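Local coordinates for protein beta-1,3-glucosyltransferase (Paecilomyces sp. J18, PDB 5JVV) that is a fungal glucosyltransferase, probably of family GH16, built as a beta-jelly-roll sandwich of two large curved sheets, at residues Ser176-Gln181 with Leu197-Arg202; Asp118-Val123 with Gly184-Gln189. All blocks are in the same frame, centred on the assembly; numbering follows the deposited sequence.

Contact 1. Residues Ser176-Gln181 with Leu197-Arg202; sequences SSFNEQ and LWFFPR
Gln181 and Arg202 mark the closest approach of the two backbones, with their CA atoms 6.8 Å apart just beyond the end of helix 175-180 and of strand 195-201. From there the helix and the strand diverge, and Phe178 and Phe199 make the remaining contact. Phe178 reaches across from the helix and Phe199 from the strand. In both, CG stands anti to the backbone N (chi1 170° in Phe178), which turns each ring toward the other segment. The CD1-CE1 side of Phe178 meets the CE1-CZ side of Phe199, closest between Phe178 CE1 and Phe199 CE1 at 3.6 Å, while the ring planes are inclined at 39° and the centroids lie 5.7 Å apart. The pair is oblique, and the rings touch by apolar contact. Tyr186, on the neighbouring strand, touches both rings.

Near the closest approach, Gln181 O packs against Arg202 CB at 3.4 Å. One water links the backbones, donating to Arg202 O at 2.8 Å and, weakly, to Gln181 O. Arg202 starts toward Gln181, but bends at chi2 and chi3 carry its guanidinium group away, to a salt bridge with Asp89 and a hydrogen bond from NE to Gly182 O. The contact sets the end of a short helix, beside the turn that leads into strand 184-190, against strand 195-201 of the antiparallel sheet of the sandwich, which lies between strands 184-190 and 224-226, through a small aromatic cluster.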
loop_
_atom_site.group_PDB
_atom_site.type_symbol
_atom_site.label_atom_id
_atom_site.label_comp_id
_atom_site.label_asym_id
_atom_site.label_seq_id
_atom_site.Cartn_x
_atom_site.Cartn_y
_atom_site.Cartn_z
ATOM N N SER A 176 6.521 -3.701 -10.729
ATOM C CA SER A 176 6.752 -3.594 -12.163
ATOM C C SER A 176 5.787 -4.454 -12.982
ATOM O O SER A 176 5.311 -4.011 -14.031
ATOM C CB SER A 176 8.216 -3.908 -12.485
ATOM O OG SER A 176 9.073 -3.061 -11.734
ATOM N N SER A 177 5.476 -5.653 -12.494
ATOM C CA SER A 177 4.555 -6.548 -13.211
ATOM C C SER A 177 3.118 -6.014 -13.236
ATOM O O SER A 177 2.388 -6.195 -14.211
ATOM C CB SER A 177 4.594 -7.961 -12.622
ATOM O OG SER A 177 4.109 -7.994 -11.287
ATOM N N PHE A 178 2.726 -5.355 -12.153
ATOM C CA PHE A 178 1.417 -4.724 -12.023
ATOM C C PHE A 178 1.343 -3.560 -13.003
ATOM O O PHE A 178 0.360 -3.404 -13.726
ATOM C CB PHE A 178 1.283 -4.266 -10.565
ATOM C CG PHE A 178 0.096 -3.379 -10.261
ATOM C CD1 PHE A 178 -1.078 -3.921 -9.743
ATOM C CD2 PHE A 178 0.197 -1.992 -10.375
ATOM C CE1 PHE A 178 -2.155 -3.102 -9.401
ATOM C CE2 PHE A 178 -0.866 -1.167 -10.041
ATOM C CZ PHE A 178 -2.049 -1.717 -9.555
ATOM N N ASN A 179 2.402 -2.758 -13.049
ATOM C CA ASN A 179 2.420 -1.567 -13.884
ATOM C C ASN A 179 2.336 -1.864 -15.376
ATOM O O ASN A 179 1.651 -1.161 -16.116
ATOM C CB ASN A 179 3.666 -0.727 -13.597
ATOM C CG ASN A 179 3.650 -0.130 -12.208
ATOM O OD1 ASN A 179 2.585 0.020 -11.596
ATOM N ND2 ASN A 179 4.826 0.200 -11.692
ATOM N N GLU A 180 3.037 -2.902 -15.817
ATOM C CA GLU A 180 3.158 -3.122 -17.257
ATOM C C GLU A 180 1.870 -3.641 -17.870
ATOM O O GLU A 180 1.704 -3.609 -19.091
ATOM C CB GLU A 180 4.358 -4.020 -17.592
ATOM C CG GLU A 180 4.344 -5.383 -16.937
ATOM C CD GLU A 180 5.729 -6.001 -16.894
ATOM O OE1 GLU A 180 5.825 -7.235 -16.731
ATOM O OE2 GLU A 180 6.723 -5.248 -17.014
ATOM N N GLN A 181 0.954 -4.095 -17.023
ATOM C CA GLN A 181 -0.364 -4.515 -17.476
ATOM C C GLN A 181 -1.462 -3.515 -17.126
ATOM O O GLN A 181 -2.642 -3.851 -17.176
ATOM C CB GLN A 181 -0.710 -5.909 -16.956
ATOM C CG GLN A 181 -0.068 -7.025 -17.768
ATOM C CD GLN A 181 -0.008 -6.703 -19.257
ATOM O OE1 GLN A 181 -1.030 -6.440 -19.897
ATOM N NE2 GLN A 181 1.201 -6.712 -19.812
ATOM N N LEU A 197 -9.562 -9.426 0.678
ATOM C CA LEU A 197 -8.909 -8.553 -0.300
ATOM C C LEU A 197 -8.867 -9.222 -1.670
ATOM O O LEU A 197 -8.540 -10.408 -1.768
ATOM C CB LEU A 197 -7.489 -8.202 0.148
ATOM C CG LEU A 197 -7.350 -7.565 1.531
ATOM C CD1 LEU A 197 -5.874 -7.405 1.900
ATOM C CD2 LEU A 197 -8.038 -6.214 1.548
ATOM N N TRP A 198 -9.204 -8.462 -2.716
ATOM C CA TRP A 198 -9.138 -8.957 -4.087
ATOM C C TRP A 198 -8.259 -8.040 -4.927
ATOM O O TRP A 198 -8.205 -6.831 -4.692
ATOM C CB TRP A 198 -10.519 -8.965 -4.752
ATOM C CG TRP A 198 -11.558 -9.916 -4.216
ATOM C CD1 TRP A 198 -11.908 -11.142 -4.736
ATOM C CD2 TRP A 198 -12.442 -9.686 -3.111
ATOM N NE1 TRP A 198 -12.932 -11.693 -3.998
ATOM C CE2 TRP A 198 -13.276 -10.822 -2.994
ATOM C CE3 TRP A 198 -12.596 -8.638 -2.194
ATOM C CZ2 TRP A 198 -14.259 -10.930 -2.011
ATOM C CZ3 TRP A 198 -13.574 -8.748 -1.216
ATOM C CH2 TRP A 198 -14.392 -9.891 -1.131
ATOM N N PHE A 199 -7.582 -8.620 -5.916
ATOM C CA PHE A 199 -6.928 -7.839 -6.959
ATOM C C PHE A 199 -7.515 -8.261 -8.297
ATOM O O PHE A 199 -7.529 -9.454 -8.615
ATOM C CB PHE A 199 -5.412 -8.040 -6.953
ATOM C CG PHE A 199 -4.749 -7.629 -8.239
ATOM C CD1 PHE A 199 -4.878 -6.330 -8.729
ATOM C CD2 PHE A 199 -4.004 -8.546 -8.971
ATOM C CE1 PHE A 199 -4.265 -5.953 -9.923
ATOM C CE2 PHE A 199 -3.393 -8.175 -10.171
ATOM C CZ PHE A 199 -3.524 -6.887 -10.641
ATOM N N PHE A 200 -8.020 -7.288 -9.055
ATOM C CA PHE A 200 -8.566 -7.532 -10.389
ATOM C C PHE A 200 -7.705 -6.807 -11.398
ATOM O O PHE A 200 -7.694 -5.575 -11.426
ATOM C CB PHE A 200 -9.990 -7.004 -10.491
ATOM C CG PHE A 200 -10.905 -7.515 -9.412
ATOM C CD1 PHE A 200 -11.282 -8.846 -9.382
ATOM C CD2 PHE A 200 -11.401 -6.652 -8.439
ATOM C CE1 PHE A 200 -12.123 -9.314 -8.389
ATOM C CE2 PHE A 200 -12.249 -7.104 -7.454
ATOM C CZ PHE A 200 -12.614 -8.437 -7.425
ATOM N N PRO A 201 -6.973 -7.563 -12.232
ATOM C CA PRO A 201 -6.141 -6.969 -13.283
ATOM C C PRO A 201 -6.982 -6.118 -14.228
ATOM O O PRO A 201 -8.180 -6.377 -14.400
ATOM C CB PRO A 201 -5.601 -8.190 -14.038
ATOM C CG PRO A 201 -5.735 -9.335 -13.093
ATOM C CD PRO A 201 -6.936 -9.039 -12.254
ATOM N N ARG A 202 -6.356 -5.106 -14.817
ATOM C CA ARG A 202 -6.993 -4.259 -15.818
ATOM C C ARG A 202 -7.616 -5.145 -16.898
ATOM O O ARG A 202 -7.058 -6.188 -17.247
ATOM C CB ARG A 202 -5.941 -3.314 -16.416
ATOM C CG ARG A 202 -6.482 -2.236 -17.354
ATOM C CD ARG A 202 -7.326 -1.213 -16.615
ATOM N NE ARG A 202 -6.587 -0.634 -15.493
ATOM C CZ ARG A 202 -7.149 0.061 -14.513
ATOM N NH1 ARG A 202 -6.398 0.533 -13.526
ATOM N NH2 ARG A 202 -8.458 0.278 -14.519
HETATM O O HOH W 1 -4.329 -6.697 -17.372
#

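Contact 2. Residues Asp118-Val123 with Gly184-Gln189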
loop_
_atom_site.group_PDB
_atom_site.type_symbol
_atom_site.label_atom_id
_atom_site.label_comp_id
_atom_site.label_asym_id
_atom_site.label_seq_id
_atom_site.Cartn_x
_atom_site.Cartn_y
_atom_site.Cartn_z
ATOM N N ASP A 118 -2.704 -3.963 5.816
ATOM C CA ASP A 118 -1.838 -3.583 4.695
ATOM C C ASP A 118 -2.369 -4.235 3.436
ATOM O O ASP A 118 -2.281 -5.458 3.289
ATOM C CB ASP A 118 -0.388 -4.023 4.943
ATOM C CG ASP A 118 0.180 -3.469 6.236
ATOM O OD1 ASP A 118 -0.161 -2.327 6.590
ATOM O OD2 ASP A 118 0.951 -4.181 6.903
ATOM N N ILE A 119 -2.946 -3.423 2.547
ATOM C CA ILE A 119 -3.623 -3.931 1.356
ATOM C C ILE A 119 -2.646 -4.183 0.205
ATOM O O ILE A 119 -2.664 -5.258 -0.412
ATOM C CB ILE A 119 -4.729 -2.970 0.905
ATOM C CG1 ILE A 119 -5.757 -2.795 2.034
ATOM C CG2 ILE A 119 -5.426 -3.501 -0.353
ATOM C CD1 ILE A 119 -6.758 -1.675 1.756
ATOM N N ILE A 120 -1.814 -3.181 -0.075
ATOM C CA ILE A 120 -0.692 -3.310 -0.995
ATOM C C ILE A 120 0.555 -2.948 -0.212
ATOM O O ILE A 120 0.630 -1.872 0.394
ATOM C CB ILE A 120 -0.796 -2.351 -2.192
ATOM C CG1 ILE A 120 -2.115 -2.551 -2.936
ATOM C CG2 ILE A 120 0.389 -2.568 -3.138
ATOM C CD1 ILE A 120 -2.368 -1.483 -4.005
ATOM N N GLU A 121 1.529 -3.847 -0.183
ATOM C CA GLU A 121 2.798 -3.527 0.475
ATOM C C GLU A 121 3.921 -4.393 -0.062
ATOM O O GLU A 121 3.724 -5.555 -0.387
ATOM C CB GLU A 121 2.704 -3.629 2.008
ATOM C CG GLU A 121 3.886 -2.949 2.722
ATOM C CD GLU A 121 3.549 -2.433 4.103
ATOM O OE1 GLU A 121 2.369 -2.100 4.344
ATOM O OE2 GLU A 121 4.473 -2.332 4.947
ATOM N N GLY A 122 5.110 -3.814 -0.165
ATOM C CA GLY A 122 6.264 -4.563 -0.622
ATOM C C GLY A 122 7.498 -3.712 -0.491
ATOM O O GLY A 122 7.401 -2.527 -0.168
ATOM N N VAL A 123 8.660 -4.309 -0.750
ATOM C CA VAL A 123 9.922 -3.591 -0.660
ATOM C C VAL A 123 10.835 -3.973 -1.797
ATOM O O VAL A 123 10.760 -5.096 -2.330
ATOM C CB VAL A 123 10.649 -3.887 0.682
ATOM C CG1 VAL A 123 9.838 -3.377 1.858
ATOM C CG2 VAL A 123 10.925 -5.398 0.829
ATOM N N GLY A 184 -4.867 -2.233 -12.026
ATOM C CA GLY A 184 -6.153 -2.879 -11.881
ATOM C C GLY A 184 -6.871 -2.331 -10.673
ATOM O O GLY A 184 -6.623 -1.190 -10.281
ATOM N N VAL A 185 -7.768 -3.125 -10.101
ATOM C CA VAL A 185 -8.515 -2.704 -8.921
ATOM C C VAL A 185 -8.131 -3.552 -7.721
ATOM O O VAL A 185 -8.061 -4.776 -7.828
ATOM C CB VAL A 185 -10.037 -2.830 -9.148
ATOM C CG1 VAL A 185 -10.791 -2.707 -7.821
ATOM C CG2 VAL A 185 -10.509 -1.791 -10.159
ATOM N N TYR A 186 -7.851 -2.896 -6.592
ATOM C CA TYR A 186 -7.779 -3.570 -5.304
ATOM C C TYR A 186 -9.065 -3.290 -4.539
ATOM O O TYR A 186 -9.499 -2.134 -4.433
ATOM C CB TYR A 186 -6.551 -3.118 -4.508
ATOM C CG TYR A 186 -5.363 -4.027 -4.724
ATOM C CD1 TYR A 186 -5.178 -5.147 -3.924
ATOM C CD2 TYR A 186 -4.439 -3.785 -5.738
ATOM C CE1 TYR A 186 -4.112 -5.991 -4.108
ATOM C CE2 TYR A 186 -3.359 -4.630 -5.933
ATOM C CZ TYR A 186 -3.207 -5.737 -5.112
ATOM O OH TYR A 186 -2.154 -6.613 -5.270
ATOM N N ALA A 187 -9.669 -4.349 -4.017
ATOM C CA ALA A 187 -10.928 -4.242 -3.298
ATOM C C ALA A 187 -10.803 -4.862 -1.918
ATOM O O ALA A 187 -10.178 -5.911 -1.754
ATOM C CB ALA A 187 -12.049 -4.927 -4.072
ATOM N N MET A 188 -11.410 -4.213 -0.929
ATOM C CA MET A 188 -11.488 -4.772 0.416
ATOM C C MET A 188 -12.935 -4.847 0.868
ATOM O O MET A 188 -13.665 -3.859 0.768
ATOM C CB MET A 188 -10.709 -3.906 1.408
ATOM C CG MET A 188 -10.908 -4.379 2.845
ATOM S SD MET A 188 -9.878 -3.550 4.074
ATOM C CE MET A 188 -10.391 -1.849 3.877
ATOM N N GLN A 189 -13.345 -6.015 1.363
ATOM C CA GLN A 189 -14.600 -6.140 2.095
ATOM C C GLN A 189 -14.274 -6.378 3.564
ATOM O O GLN A 189 -13.522 -7.296 3.894
ATOM C CB GLN A 189 -15.437 -7.301 1.578
ATOM C CG GLN A 189 -16.799 -7.402 2.259
ATOM C CD GLN A 189 -17.565 -8.651 1.872
ATOM O OE1 GLN A 189 -16.984 -9.627 1.399
ATOM N NE2 GLN A 189 -18.877 -8.626 2.077
#
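Ile119 and Tyr186 bring the two backbones nearest, with CA atoms 7.9 Å apart; too far for strand pairing, the segments belong to different sheets and meet through side chains. Tyr186 is the centre of the contact. Ile120 lies over one face of its ring: CG1 sits 3.8 Å from the Tyr186 ring centroid and only 8° off the normal, a CH-pi contact almost squarely above the middle of the ring. The chain then runs out toward the rim, where Ile120 CD1 comes within 3.5 Å of Tyr186 CD2. Ile119 meets the same ring obliquely, its CG2 branch 3.9 Å from Tyr186 CD1. The other branch of Ile119 diverges from it, since CG1 stands anti to the carbonyl carbon (chi1 -59°), and takes CD1 to a looser contact, 4.2 Å from Met188 CE.

Tyr186 and Met188, two positions apart on one strand, thus present their side chains to the same interior, while CB of the intervening Ala187 points away. The phenol end of Tyr186 is tied by a hydrogen bond from OH to Ser173 O, which holds the end of the ring while Ile120 covers one face.

Two successive isoleucines can reach one ring because the strand is irregular: Ile119 and Ile120 both face Phe104 in a classic beta bulge. Asn129 secures this kink, its ND2 donating to Ile119 O and its OD1 accepting from Glu121 N. The bulged strand carries a Glu-x-Asp-x-x-Glu pattern, consistent with the motif of family GH16 enzymes, and its isoleucines pack into the buried core between the two sheets of the jelly-roll sandwich.

Overall arrangement
The centres of contacts 1 and 2 are 10 Å apart, and their segments alternate along the chain: 118-123, 176-181, 184-189, then 197-202. Helix 175-180 leads directly into strand 184-190, which is followed by its antiparallel neighbour, strand 195-201. Across this hairpin the contacts join through backbone pairs, Phe200 O with Val185 N at 2.8 Å and Trp198 N with Ala187 O at 2.9 Å, both probable hydrogen bonds. Contact 2 ties this sheet to the facing one through the bulged strand 116-121, whereas contact 1 lies farther from the chain centre and joins the helix to the hairpin. Through Tyr186, the aromatic pair of contact 1 borders the buried apolar layer of contact 2.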